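PDB 3G1T: short chain dehydrogenase from Salmonella typhi, which probably catalyses the NAD(P)-dependent oxidation or reduction of a substrate not yet identified, as short-chain dehydrogenases with a Rossmann fold do. Local coordinates for residues D10-N14 against R15-V19; L74-A78 against E79-Q83; S112-P116 against Q117-D121; F131-T134 against Q135-P139; F151-S155 against V156-G160. One frame throughout, in Å; residues are numbered along the deposited sequence.

Interaction 1: D10-N14 against R15-V19; sequences DLLQN and RIILV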
loop_
_atom_site.group_PDB
_atom_site.type_symbol
_atom_site.label_atom_id
_atom_site.label_comp_id
_atom_site.label_asym_id
_atom_site.label_seq_id
_atom_site.Cartn_x
_atom_site.Cartn_y
_atom_site.Cartn_z
ATOM N N ASP A 10 19.292 26.141 -18.262
ATOM C CA ASP A 10 19.396 26.561 -16.884
ATOM C C ASP A 10 18.060 26.473 -16.164
ATOM O O ASP A 10 17.865 27.097 -15.105
ATOM C CB ASP A 10 20.007 27.966 -16.765
ATOM C CG ASP A 10 19.227 29.007 -17.464
ATOM O OD1 ASP A 10 18.309 28.664 -18.226
ATOM O OD2 ASP A 10 19.538 30.182 -17.209
ATOM N N LEU A 11 17.161 25.612 -16.672
ATOM C CA LEU A 11 15.899 25.333 -15.900
ATOM C C LEU A 11 16.086 25.148 -14.396
ATOM O O LEU A 11 15.282 25.718 -13.613
ATOM C CB LEU A 11 15.203 24.095 -16.478
ATOM C CG LEU A 11 13.808 23.705 -15.925
ATOM C CD1 LEU A 11 12.750 24.739 -16.411
ATOM C CD2 LEU A 11 13.461 22.290 -16.282
ATOM N N LEU A 12 17.084 24.331 -13.987
ATOM C CA LEU A 12 17.216 23.935 -12.567
ATOM C C LEU A 12 18.359 24.689 -11.843
ATOM O O LEU A 12 18.808 24.321 -10.764
ATOM C CB LEU A 12 17.380 22.380 -12.524
ATOM C CG LEU A 12 16.149 21.652 -13.094
ATOM C CD1 LEU A 12 16.468 20.079 -12.879
ATOM C CD2 LEU A 12 14.769 22.092 -12.448
ATOM N N GLN A 13 18.805 25.793 -12.448
ATOM C CA GLN A 13 20.006 26.456 -11.940
ATOM C C GLN A 13 19.841 26.803 -10.484
ATOM O O GLN A 13 18.845 27.469 -10.060
ATOM C CB GLN A 13 20.270 27.735 -12.748
ATOM C CG GLN A 13 21.611 28.371 -12.387
ATOM C CD GLN A 13 22.825 27.447 -12.679
ATOM O OE1 GLN A 13 22.988 26.841 -13.786
ATOM N NE2 GLN A 13 23.662 27.325 -11.684
ATOM N N ASN A 14 20.803 26.366 -9.680
ATOM C CA ASN A 14 20.822 26.542 -8.215
ATOM C C ASN A 14 19.765 25.815 -7.425
ATOM O O ASN A 14 19.689 26.022 -6.189
ATOM C CB ASN A 14 20.830 28.046 -7.768
ATOM C CG ASN A 14 21.842 28.868 -8.470
ATOM O OD1 ASN A 14 22.898 28.376 -8.766
ATOM N ND2 ASN A 14 21.537 30.175 -8.739
ATOM N N ARG A 15 19.011 24.907 -8.059
ATOM C CA ARG A 15 17.986 24.185 -7.265
ATOM C C ARG A 15 18.640 22.960 -6.667
ATOM O O ARG A 15 19.404 22.262 -7.349
ATOM C CB ARG A 15 16.758 23.850 -8.096
ATOM C CG ARG A 15 16.199 25.140 -8.633
ATOM C CD ARG A 15 14.822 24.945 -9.076
ATOM N NE ARG A 15 13.810 24.781 -8.047
ATOM C CZ ARG A 15 13.309 25.783 -7.292
ATOM N NH1 ARG A 15 13.797 27.031 -7.277
ATOM N NH2 ARG A 15 12.308 25.516 -6.466
ATOM N N ILE A 16 18.357 22.724 -5.404
ATOM C CA ILE A 16 19.111 21.676 -4.628
ATOM C C ILE A 16 18.210 20.418 -4.630
ATOM O O ILE A 16 17.114 20.467 -4.042
ATOM C CB ILE A 16 19.349 22.120 -3.174
ATOM C CG1 ILE A 16 20.069 23.506 -3.178
ATOM C CG2 ILE A 16 20.185 21.060 -2.433
ATOM C CD1 ILE A 16 20.065 24.243 -1.884
ATOM N N ILE A 17 18.627 19.310 -5.256
ATOM C CA ILE A 17 17.690 18.194 -5.434
ATOM C C ILE A 17 18.362 16.930 -4.997
ATOM O O ILE A 17 19.456 16.624 -5.468
ATOM C CB ILE A 17 17.300 18.064 -6.885
ATOM C CG1 ILE A 17 16.816 19.459 -7.388
ATOM C CG2 ILE A 17 16.308 16.858 -7.155
ATOM C CD1 ILE A 17 16.387 19.368 -8.835
ATOM N N LEU A 18 17.678 16.245 -4.089
ATOM C CA LEU A 18 18.117 14.979 -3.564
ATOM C C LEU A 18 17.584 13.832 -4.491
ATOM O O LEU A 18 16.371 13.760 -4.825
ATOM C CB LEU A 18 17.597 14.784 -2.121
ATOM C CG LEU A 18 17.933 13.352 -1.630
ATOM C CD1 LEU A 18 19.479 13.014 -1.442
ATOM C CD2 LEU A 18 17.165 12.803 -0.489
ATOM N N VAL A 19 18.471 12.916 -4.928
ATOM C CA VAL A 19 18.029 11.843 -5.861
ATOM C C VAL A 19 18.371 10.505 -5.248
ATOM O O VAL A 19 19.555 10.249 -5.000
ATOM C CB VAL A 19 18.769 11.983 -7.263
ATOM C CG1 VAL A 19 18.487 10.790 -8.146
ATOM C CG2 VAL A 19 18.391 13.301 -7.991
#

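Interaction 2: L74-A78 against E79-Q83; sequences LTCTA and EECRQ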
loop_
_atom_site.group_PDB
_atom_site.type_symbol
_atom_site.label_atom_id
_atom_site.label_comp_id
_atom_site.label_asym_id
_atom_site.label_seq_id
_atom_site.Cartn_x
_atom_site.Cartn_y
_atom_site.Cartn_z
ATOM N N LEU A 74 16.332 -0.690 3.262
ATOM C CA LEU A 74 15.861 -1.975 3.863
ATOM C C LEU A 74 16.005 -2.016 5.351
ATOM O O LEU A 74 15.172 -2.606 6.041
ATOM C CB LEU A 74 16.534 -3.193 3.222
ATOM C CG LEU A 74 16.018 -4.584 3.591
ATOM C CD1 LEU A 74 14.506 -4.723 3.336
ATOM C CD2 LEU A 74 16.872 -5.747 2.865
ATOM N N THR A 75 17.082 -1.410 5.861
ATOM C CA THR A 75 17.436 -1.561 7.276
ATOM C C THR A 75 17.392 -0.237 8.042
ATOM O O THR A 75 17.523 -0.232 9.261
ATOM C CB THR A 75 18.845 -2.186 7.475
ATOM O OG1 THR A 75 19.832 -1.271 7.024
ATOM C CG2 THR A 75 19.016 -3.545 6.766
ATOM N N CYS A 76 17.185 0.874 7.346
ATOM C CA CYS A 76 17.304 2.174 8.024
ATOM C C CYS A 76 16.194 2.439 9.051
ATOM O O CYS A 76 15.055 1.961 8.918
ATOM C CB CYS A 76 17.428 3.359 7.047
ATOM S SG CYS A 76 15.879 3.757 6.177
ATOM N N THR A 77 16.584 3.191 10.087
ATOM C CA THR A 77 15.701 3.639 11.160
ATOM C C THR A 77 15.253 5.064 10.926
ATOM O O THR A 77 15.885 5.799 10.178
ATOM C CB THR A 77 16.432 3.549 12.552
ATOM O OG1 THR A 77 17.493 4.528 12.622
ATOM C CG2 THR A 77 17.037 2.083 12.777
ATOM N N ALA A 78 14.155 5.455 11.551
ATOM C CA ALA A 78 13.744 6.872 11.594
ATOM C C ALA A 78 14.934 7.816 11.959
ATOM O O ALA A 78 15.166 8.825 11.294
ATOM C CB ALA A 78 12.582 7.039 12.581
ATOM N N GLU A 79 15.684 7.476 13.002
ATOM C CA GLU A 79 16.863 8.277 13.450
ATOM C C GLU A 79 17.957 8.366 12.372
ATOM O O GLU A 79 18.563 9.423 12.175
ATOM C CB GLU A 79 17.426 7.667 14.738
ATOM C CG GLU A 79 18.567 8.437 15.407
ATOM C CD GLU A 79 18.238 9.911 15.688
ATOM O OE1 GLU A 79 17.059 10.244 15.984
ATOM O OE2 GLU A 79 19.179 10.743 15.624
ATOM N N GLU A 80 18.217 7.274 11.674
ATOM C CA GLU A 80 19.147 7.349 10.492
ATOM C C GLU A 80 18.671 8.292 9.361
ATOM O O GLU A 80 19.482 9.014 8.742
ATOM C CB GLU A 80 19.432 5.938 9.919
ATOM C CG GLU A 80 20.531 5.185 10.740
ATOM C CD GLU A 80 20.685 3.696 10.388
ATOM O OE1 GLU A 80 19.723 3.067 9.915
ATOM O OE2 GLU A 80 21.787 3.147 10.634
ATOM N N CYS A 81 17.368 8.271 9.094
ATOM C CA CYS A 81 16.761 9.232 8.125
ATOM C C CYS A 81 16.922 10.670 8.646
ATOM O O CYS A 81 17.273 11.558 7.863
ATOM C CB CYS A 81 15.282 8.910 7.869
ATOM S SG CYS A 81 15.107 7.361 6.999
ATOM N N ARG A 82 16.674 10.888 9.951
ATOM C CA ARG A 82 16.855 12.216 10.567
ATOM C C ARG A 82 18.357 12.684 10.474
ATOM O O ARG A 82 18.609 13.886 10.278
ATOM C CB ARG A 82 16.380 12.279 12.043
ATOM C CG ARG A 82 14.855 12.187 12.362
ATOM C CD ARG A 82 13.884 13.233 11.683
ATOM N NE ARG A 82 12.483 12.978 12.044
ATOM C CZ ARG A 82 11.449 13.786 11.781
ATOM N NH1 ARG A 82 11.621 14.944 11.140
ATOM N NH2 ARG A 82 10.228 13.441 12.186
ATOM N N GLN A 83 19.303 11.738 10.594
ATOM C CA GLN A 83 20.742 12.053 10.446
ATOM C C GLN A 83 21.082 12.573 9.091
ATOM O O GLN A 83 21.853 13.537 8.980
ATOM C CB GLN A 83 21.667 10.839 10.747
ATOM C CG GLN A 83 21.781 10.352 12.220
ATOM C CD GLN A 83 22.208 8.838 12.347
ATOM O OE1 GLN A 83 22.897 8.272 11.470
ATOM N NE2 GLN A 83 21.796 8.189 13.460
#

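Interaction 3: S112-P116 against Q117-D121; sequences SEQDP and QIWQD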
loop_
_atom_site.group_PDB
_atom_site.type_symbol
_atom_site.label_atom_id
_atom_site.label_comp_id
_atom_site.label_asym_id
_atom_site.label_seq_id
_atom_site.Cartn_x
_atom_site.Cartn_y
_atom_site.Cartn_z
ATOM N N SER A 112 -0.166 -17.253 -4.332
ATOM C CA SER A 112 -0.080 -18.544 -3.588
ATOM C C SER A 112 1.362 -18.886 -3.152
ATOM O O SER A 112 1.567 -19.604 -2.156
ATOM C CB SER A 112 -0.599 -19.679 -4.431
ATOM O OG SER A 112 0.232 -19.768 -5.550
ATOM N N GLU A 113 2.320 -18.328 -3.883
ATOM C CA GLU A 113 3.774 -18.603 -3.707
ATOM C C GLU A 113 4.590 -17.455 -3.157
ATOM O O GLU A 113 5.715 -17.666 -2.679
ATOM C CB GLU A 113 4.399 -19.004 -5.088
ATOM C CG GLU A 113 4.109 -20.431 -5.580
ATOM C CD GLU A 113 4.618 -20.680 -7.036
ATOM O OE1 GLU A 113 5.577 -19.985 -7.514
ATOM O OE2 GLU A 113 3.998 -21.566 -7.711
ATOM N N GLN A 114 4.068 -16.225 -3.114
ATOM C CA GLN A 114 4.946 -15.125 -2.693
ATOM C C GLN A 114 5.637 -15.362 -1.357
ATOM O O GLN A 114 4.970 -15.620 -0.341
ATOM C CB GLN A 114 4.167 -13.820 -2.539
ATOM C CG GLN A 114 3.658 -13.228 -3.831
ATOM C CD GLN A 114 4.610 -12.238 -4.434
ATOM O OE1 GLN A 114 5.029 -12.415 -5.628
ATOM N NE2 GLN A 114 4.978 -11.181 -3.674
ATOM N N ASP A 115 6.963 -15.240 -1.329
ATOM C CA ASP A 115 7.690 -15.430 -0.076
ATOM C C ASP A 115 7.330 -14.337 0.946
ATOM O O ASP A 115 7.512 -13.150 0.629
ATOM C CB ASP A 115 9.187 -15.344 -0.284
ATOM C CG ASP A 115 9.899 -15.485 1.005
ATOM O OD1 ASP A 115 9.807 -16.563 1.591
ATOM O OD2 ASP A 115 10.490 -14.540 1.458
ATOM N N PRO A 116 6.890 -14.710 2.164
ATOM C CA PRO A 116 6.503 -13.633 3.134
ATOM C C PRO A 116 7.594 -12.637 3.525
ATOM O O PRO A 116 7.315 -11.422 3.708
ATOM C CB PRO A 116 5.974 -14.405 4.341
ATOM C CG PRO A 116 5.406 -15.702 3.669
ATOM C CD PRO A 116 6.439 -16.046 2.632
ATOM N N GLN A 117 8.814 -13.133 3.686
ATOM C CA GLN A 117 9.924 -12.273 4.077
ATOM C C GLN A 117 10.250 -11.304 2.960
ATOM O O GLN A 117 10.495 -10.141 3.237
ATOM C CB GLN A 117 11.169 -13.098 4.495
ATOM C CG GLN A 117 12.319 -12.239 5.072
ATOM C CD GLN A 117 11.862 -11.289 6.237
ATOM O OE1 GLN A 117 11.686 -11.735 7.389
ATOM N NE2 GLN A 117 11.633 -9.987 5.920
ATOM N N ILE A 118 10.320 -11.791 1.711
ATOM C CA ILE A 118 10.620 -10.873 0.577
ATOM C C ILE A 118 9.510 -9.819 0.471
ATOM O O ILE A 118 9.764 -8.605 0.214
ATOM C CB ILE A 118 10.811 -11.564 -0.793
ATOM C CG1 ILE A 118 12.003 -12.572 -0.778
ATOM C CG2 ILE A 118 11.004 -10.512 -1.829
ATOM C CD1 ILE A 118 13.219 -11.998 -0.205
ATOM N N TRP A 119 8.283 -10.282 0.726
ATOM C CA TRP A 119 7.093 -9.417 0.636
ATOM C C TRP A 119 7.253 -8.256 1.663
ATOM O O TRP A 119 7.068 -7.069 1.326
ATOM C CB TRP A 119 5.824 -10.235 0.899
ATOM C CG TRP A 119 4.535 -9.344 1.185
ATOM C CD1 TRP A 119 4.316 -8.549 2.284
ATOM C CD2 TRP A 119 3.404 -9.158 0.316
ATOM N NE1 TRP A 119 3.091 -7.884 2.147
ATOM C CE2 TRP A 119 2.507 -8.263 0.965
ATOM C CE3 TRP A 119 3.028 -9.708 -0.911
ATOM C CZ2 TRP A 119 1.256 -7.903 0.392
ATOM C CZ3 TRP A 119 1.812 -9.352 -1.492
ATOM C CH2 TRP A 119 0.930 -8.427 -0.842
ATOM N N GLN A 120 7.626 -8.588 2.904
ATOM C CA GLN A 120 7.908 -7.585 3.954
ATOM C C GLN A 120 9.042 -6.664 3.556
ATOM O O GLN A 120 8.958 -5.443 3.786
ATOM C CB GLN A 120 8.213 -8.290 5.302
ATOM C CG GLN A 120 7.293 -7.926 6.478
ATOM C CD GLN A 120 6.613 -9.126 7.203
ATOM O OE1 GLN A 120 5.997 -8.935 8.232
ATOM N NE2 GLN A 120 6.703 -10.349 6.634
ATOM N N ASP A 121 10.092 -7.200 2.926
ATOM C CA ASP A 121 11.247 -6.351 2.497
ATOM C C ASP A 121 10.822 -5.314 1.469
ATOM O O ASP A 121 11.263 -4.146 1.516
ATOM C CB ASP A 121 12.342 -7.226 1.825
ATOM C CG ASP A 121 13.044 -8.161 2.779
ATOM O OD1 ASP A 121 12.943 -7.990 3.975
ATOM O OD2 ASP A 121 13.717 -9.115 2.325
#

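Interaction 4: F131-T134 against Q135-P139; sequences FMLT and QALLP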
loop_
_atom_site.group_PDB
_atom_site.type_symbol
_atom_site.label_atom_id
_atom_site.label_comp_id
_atom_site.label_asym_id
_atom_site.label_seq_id
_atom_site.Cartn_x
_atom_site.Cartn_y
_atom_site.Cartn_z
ATOM N N PHE A 131 8.644 6.527 3.165
ATOM C CA PHE A 131 7.934 7.430 4.087
ATOM C C PHE A 131 8.831 8.073 5.139
ATOM O O PHE A 131 8.816 9.279 5.317
ATOM C CB PHE A 131 6.745 6.678 4.810
ATOM C CG PHE A 131 6.380 7.281 6.163
ATOM C CD1 PHE A 131 5.808 8.550 6.219
ATOM C CD2 PHE A 131 6.646 6.575 7.355
ATOM C CE1 PHE A 131 5.481 9.119 7.461
ATOM C CE2 PHE A 131 6.289 7.142 8.669
ATOM C CZ PHE A 131 5.705 8.466 8.657
ATOM N N MET A 132 9.598 7.269 5.856
ATOM C CA MET A 132 10.476 7.784 6.913
ATOM C C MET A 132 11.456 8.855 6.403
ATOM O O MET A 132 11.649 9.912 7.055
ATOM C CB MET A 132 11.235 6.653 7.546
ATOM C CG MET A 132 10.367 5.861 8.634
ATOM S SD MET A 132 11.220 4.632 9.682
ATOM C CE MET A 132 11.705 3.436 8.433
ATOM N N LEU A 133 12.143 8.527 5.293
ATOM C CA LEU A 133 13.014 9.509 4.598
ATOM C C LEU A 133 12.273 10.784 4.183
ATOM O O LEU A 133 12.726 11.909 4.489
ATOM C CB LEU A 133 13.671 8.864 3.360
ATOM C CG LEU A 133 14.704 9.763 2.645
ATOM C CD1 LEU A 133 15.814 10.290 3.663
ATOM C CD2 LEU A 133 15.264 8.871 1.468
ATOM N N THR A 134 11.095 10.627 3.580
ATOM C CA THR A 134 10.263 11.789 3.236
ATOM C C THR A 134 9.956 12.681 4.446
ATOM O O THR A 134 10.158 13.890 4.388
ATOM C CB THR A 134 8.916 11.388 2.583
ATOM O OG1 THR A 134 9.165 10.625 1.384
ATOM C CG2 THR A 134 8.069 12.719 2.190
ATOM N N GLN A 135 9.521 12.054 5.525
ATOM C CA GLN A 135 9.113 12.832 6.704
ATOM C C GLN A 135 10.265 13.641 7.226
ATOM O O GLN A 135 10.086 14.811 7.678
ATOM C CB GLN A 135 8.545 11.904 7.730
ATOM C CG GLN A 135 8.376 12.525 9.120
ATOM C CD GLN A 135 7.786 11.525 10.079
ATOM O OE1 GLN A 135 8.481 10.646 10.595
ATOM N NE2 GLN A 135 6.471 11.650 10.316
ATOM N N ALA A 136 11.464 13.040 7.226
ATOM C CA ALA A 136 12.641 13.739 7.757
ATOM C C ALA A 136 13.087 14.959 6.936
ATOM O O ALA A 136 13.799 15.817 7.499
ATOM C CB ALA A 136 13.781 12.785 7.843
ATOM N N LEU A 137 12.774 14.948 5.617
ATOM C CA LEU A 137 13.087 15.992 4.637
ATOM C C LEU A 137 11.987 17.021 4.391
ATOM O O LEU A 137 12.230 18.019 3.704
ATOM C CB LEU A 137 13.456 15.321 3.289
ATOM C CG LEU A 137 14.615 14.306 3.485
ATOM C CD1 LEU A 137 14.791 13.600 2.141
ATOM C CD2 LEU A 137 15.878 15.094 3.795
ATOM N N LEU A 138 10.813 16.858 5.015
ATOM C CA LEU A 138 9.727 17.861 4.760
ATOM C C LEU A 138 10.088 19.291 5.210
ATOM O O LEU A 138 9.815 20.258 4.484
ATOM C CB LEU A 138 8.423 17.446 5.432
ATOM C CG LEU A 138 7.688 16.309 4.679
ATOM C CD1 LEU A 138 6.536 15.774 5.570
ATOM C CD2 LEU A 138 7.240 16.654 3.307
ATOM N N PRO A 139 10.761 19.451 6.399
ATOM C CA PRO A 139 11.120 20.849 6.730
ATOM C C PRO A 139 12.040 21.549 5.691
ATOM O O PRO A 139 11.771 22.689 5.311
ATOM C CB PRO A 139 11.840 20.723 8.081
ATOM C CG PRO A 139 11.164 19.518 8.720
ATOM C CD PRO A 139 11.163 18.534 7.472
HETATM O O HOH W 1 11.215 9.982 9.799
#

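Interaction 5: F151-S155 against V156-G160; sequences FTSSS and VGRQG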
loop_
_atom_site.group_PDB
_atom_site.type_symbol
_atom_site.label_atom_id
_atom_site.label_comp_id
_atom_site.label_asym_id
_atom_site.label_seq_id
_atom_site.Cartn_x
_atom_site.Cartn_y
_atom_site.Cartn_z
ATOM N N PHE A 151 7.521 10.692 -6.299
ATOM C CA PHE A 151 7.638 9.239 -6.026
ATOM C C PHE A 151 7.651 8.461 -7.323
ATOM O O PHE A 151 7.160 8.908 -8.339
ATOM C CB PHE A 151 6.476 8.742 -5.150
ATOM C CG PHE A 151 6.440 9.358 -3.759
ATOM C CD1 PHE A 151 7.182 8.824 -2.701
ATOM C CD2 PHE A 151 5.666 10.537 -3.543
ATOM C CE1 PHE A 151 7.143 9.373 -1.358
ATOM C CE2 PHE A 151 5.636 11.101 -2.221
ATOM C CZ PHE A 151 6.332 10.576 -1.163
ATOM N N THR A 152 8.235 7.242 -7.262
ATOM C CA THR A 152 8.219 6.320 -8.431
ATOM C C THR A 152 7.068 5.333 -8.296
ATOM O O THR A 152 6.924 4.645 -7.288
ATOM C CB THR A 152 9.580 5.595 -8.509
ATOM O OG1 THR A 152 10.616 6.557 -8.637
ATOM C CG2 THR A 152 9.538 4.664 -9.782
ATOM N N SER A 153 6.215 5.347 -9.301
ATOM C CA SER A 153 5.090 4.390 -9.408
ATOM C C SER A 153 5.318 3.391 -10.566
ATOM O O SER A 153 6.482 3.147 -11.024
ATOM C CB SER A 153 3.748 5.136 -9.585
ATOM O OG SER A 153 2.673 4.208 -9.321
ATOM N N SER A 154 4.237 2.733 -10.938
ATOM C CA SER A 154 4.284 1.660 -11.995
ATOM C C SER A 154 2.886 1.519 -12.570
ATOM O O SER A 154 1.920 1.973 -11.923
ATOM C CB SER A 154 4.812 0.310 -11.426
ATOM O OG SER A 154 4.549 -0.639 -12.430
ATOM N N SER A 155 2.731 0.984 -13.793
ATOM C CA SER A 155 1.362 0.722 -14.255
ATOM C C SER A 155 0.639 -0.220 -13.278
ATOM O O SER A 155 -0.538 -0.095 -13.090
ATOM C CB SER A 155 1.357 0.207 -15.691
ATOM O OG SER A 155 1.955 -1.104 -15.665
ATOM N N VAL A 156 1.383 -1.094 -12.600
ATOM C CA VAL A 156 0.748 -2.006 -11.614
ATOM C C VAL A 156 0.455 -1.374 -10.278
ATOM O O VAL A 156 -0.127 -2.076 -9.446
ATOM C CB VAL A 156 1.524 -3.307 -11.323
ATOM C CG1 VAL A 156 1.467 -4.191 -12.566
ATOM C CG2 VAL A 156 3.006 -3.059 -10.834
ATOM N N GLY A 157 0.785 -0.073 -10.143
ATOM C CA GLY A 157 0.260 0.786 -9.040
ATOM C C GLY A 157 -1.063 1.459 -9.273
ATOM O O GLY A 157 -1.585 2.094 -8.362
ATOM N N ARG A 158 -1.635 1.281 -10.446
ATOM C CA ARG A 158 -2.915 1.893 -10.900
ATOM C C ARG A 158 -3.892 0.763 -11.185
ATOM O O ARG A 158 -5.101 0.889 -10.902
ATOM C CB ARG A 158 -2.798 2.743 -12.151
ATOM C CG ARG A 158 -2.142 4.071 -11.990
ATOM C CD ARG A 158 -0.654 3.925 -11.811
ATOM N NE ARG A 158 0.024 5.206 -12.127
ATOM C CZ ARG A 158 0.395 5.624 -13.353
ATOM N NH1 ARG A 158 0.278 4.833 -14.404
ATOM N NH2 ARG A 158 1.008 6.812 -13.501
ATOM N N GLN A 159 -3.367 -0.364 -11.690
ATOM C CA GLN A 159 -4.231 -1.526 -11.944
ATOM C C GLN A 159 -3.421 -2.768 -11.636
ATOM O O GLN A 159 -2.420 -3.061 -12.265
ATOM C CB GLN A 159 -4.777 -1.523 -13.390
ATOM C CG GLN A 159 -5.664 -2.742 -13.669
ATOM C CD GLN A 159 -6.947 -2.748 -12.815
ATOM O OE1 GLN A 159 -7.557 -1.678 -12.571
ATOM N NE2 GLN A 159 -7.351 -3.945 -12.327
ATOM N N GLY A 160 -3.829 -3.514 -10.621
ATOM C CA GLY A 160 -3.131 -4.697 -10.229
ATOM C C GLY A 160 -3.220 -5.782 -11.313
ATOM O O GLY A 160 -4.212 -5.902 -12.004
#

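Interaction 1: D10-N14 against R15-V19
A type II turn running from Leu12 to Arg15 swings the chain into strand 16-19, and Arg15 N closes it on Leu12 O over 2.8 Å. This bond is fairly straight (162° at the hydrogen). A type I turn from Asp10 to Gln13 comes just before it, so two successive turns lead into the strand. The aliphatic start of Arg15 lies close to the same carbonyl oxygen: its CB is 3.4 Å from Leu12 O, with CG almost as near. Strand 16-19 is the first of the parallel Rossmann sheet and lies between strands 40-45 and 97-99. Ile17 points back toward the turn, and its CD1 meets CD1 of Leu12 at 4.1 Å, the two side chains crossing at about a right angle. Tyr34 and Met231 pack on both of these residues, which makes the leucine part of the layer between the sheet and helices 25-36 and 224-231. On the outer side, Gln13 NE2 donates to Asn14 OD1 at 3.2 Å; the oxygen lies close to the plane of the glutamine amide, whereas the nitrogen stands above the carbonyl plane of the asparagine. The chain of Arg15 bends at its third torsion (73°) and carries the guanidinium away from the turn to a salt bridge with Asp145.

Interaction 2: L74-A78 against E79-Q83
Thr77 and Glu80 hold each other at the start of helix 78-91 in a capping box, a reciprocal pair of side-chain to backbone bonds. Thr77, the N-cap, receives Glu80 N on OG1 at 3.0 Å; its first torsion of 69° sets the hydroxyl between its own N and carbonyl carbon, facing the first turn. In return Thr77 N donates to Glu80 OE1 at 3.1 Å, meeting the carboxylate on its anti side and 21° out of its plane. Extended beyond CG, the glutamate chain carries OE1 back to Thr77 N, and its CG passes 3.6 Å from Thr77 OG1. The close-packed part lies on the inner flank, where two buried cysteines meet: Cys76 SG is 3.8 Å from Cys81 SG, a van der Waals contact between the sulfurs. Behind it the regular helix begins with Cys81 N on Thr77 O and Arg82 N on Ala78 O. Thr75 and Glu79 belong to the looser, solvent-facing side, the glutamate bending at its second torsion so that its carboxylate leads away from the loop. Ala78 packs on Pro116 of the second subunit. The box gives a backbone N-H at the helix start a side-chain acceptor, and the carboxylate of Glu80, near the positive end of the helix dipole, is probably stabilised as an anion.

Interaction 3: S112-P116 against Q117-D121
Asp115 caps the amino end of helix 116-142 by accepting from Ile118 N, an N-cap followed by proline at the first helical position. The capping bond is short, 2.8 Å from Ile118 N to Asp115 OD2, and reaches the carboxylate on its anti side, 24° out of plane. With CG anti to the backbone N (chi1 178°), the carboxylate lies beside its own carbonyl carbon and reaches forward to the first turn. Among the backbone bonds, Trp119 N pairs with Asp115 O and Gln120 N with Pro116 O. Pro116 O also takes a side-chain bond, from Gln120 NE2 at 3.2 Å; the two nitrogens of Gln120 reach this oxygen from opposite faces of its plane, which ties the amide back to the helix start. Its OE1 is held by Gln124 of the second subunit. One turn along, Gln117 NE2 donates to Asp121 OD1 at 3.1 Å, coming from above the carboxylate plane. In the packing, the side chains of Gln114 and Trp119 cross at about a right angle, and the indole stacks on Phe131 of the second subunit while its NE1 donates to Asn128 of that chain. The capped end is thus part of the dimer interface. Beside the cap, Ile118 CG1 lies 3.3 Å from Asp115 OD2, a close carbon-to-oxygen contact, and 4.0 Å from Asp115 CB.

Interaction 4: F131-T134 against Q135-P139
Gln135 N donates to Phe131 O at 2.9 Å, a backbone bond within helix 116-142, one of the helices flanking the Rossmann sheet. Ala136 N on Met132 O continues the pattern. Water 1 adds a bridge over this turn, donating both to Met132 O at 2.8 Å and to Gln135 OE1 at 2.9 Å, so the buried amide oxygen is tied to the helix backbone. The amide nitrogen of Gln135 crosses instead to Met111 O and Gln114 O of the second subunit, and the bridge and these bonds together would fix the rotation of the amide. Toward 139 the helix is less regular: Leu137 N is bound to Leu133 O at 3.2 Å and only weakly to Thr134 O, ahead of a kink at Pro139. Thr134 OG1 bonds to His100 and to Thr130 O. Outside these bonds, Phe131 and Gln135 run side by side in the same direction, both with CG anti to the backbone N; ring and amide planes stand 62° apart, and NE2 lies 3.7 Å from CZ. On another flank, Leu133 and Leu137 touch through their branches at an oblique angle, CD1 to CD1 at 3.8 Å, and Leu137 CG lies 3.2 Å from Leu133 O.

Interaction 5: F151-S155 against V156-G160
Ser155, Val156 and Ser154 carry most of this turn, in which the chain leaves strand 147-152 through a short 3-10 segment. Ser154 OG accepts from Val156 N at 3.2 Å and lies just 3.3 Å from Val156 CG2, because chi1 of 169° swings the hydroxyl forward beside the carbonyl carbon. Its carbonyl oxygen receives Gly157 N at 2.9 Å from well above the carbonyl plane. Ser155 O takes two donors, Arg158 N from above its plane and Gln159 N within it, and so closes the turn twice; Ser155 OG bonds to Arg161. Arg158 folds back over the turn, its CD 3.2 Å from Ser154 O, while the guanidinium is held by Asp244, Glu175 and Thr242. Val156 and Ser154 also pack on Tyr167. A serine-rich loop after the fifth strand, followed by a Tyr-x-x-x-Lys motif with Tyr167 and Lys171, is the pattern of the short-chain dehydrogenase active site, where a serine, tyrosine and lysine probably act together.

Overall arrangement
Along the chain the five contacts follow in series, from the turns before the first strand to the loop after strand 147-152. Interactions 1 and 5 both reach the parallel Rossmann sheet but lie on opposite sides of the chain's centre, with centres about 26 Å apart. Interactions 3 and 4 share helix 116-142, about 27 Å apart between centres, and both touch the second subunit. Interaction 4 is the hub: it meets interaction 1 through Leu18 and Leu137, interaction 2 through Met132 and Cys81, and interaction 5 through Thr134 and Phe151. Helix 116-142 therefore links the sheet, helix 78-91 and the dimer interface, and packs on the strand that leads into the probable active-site loop.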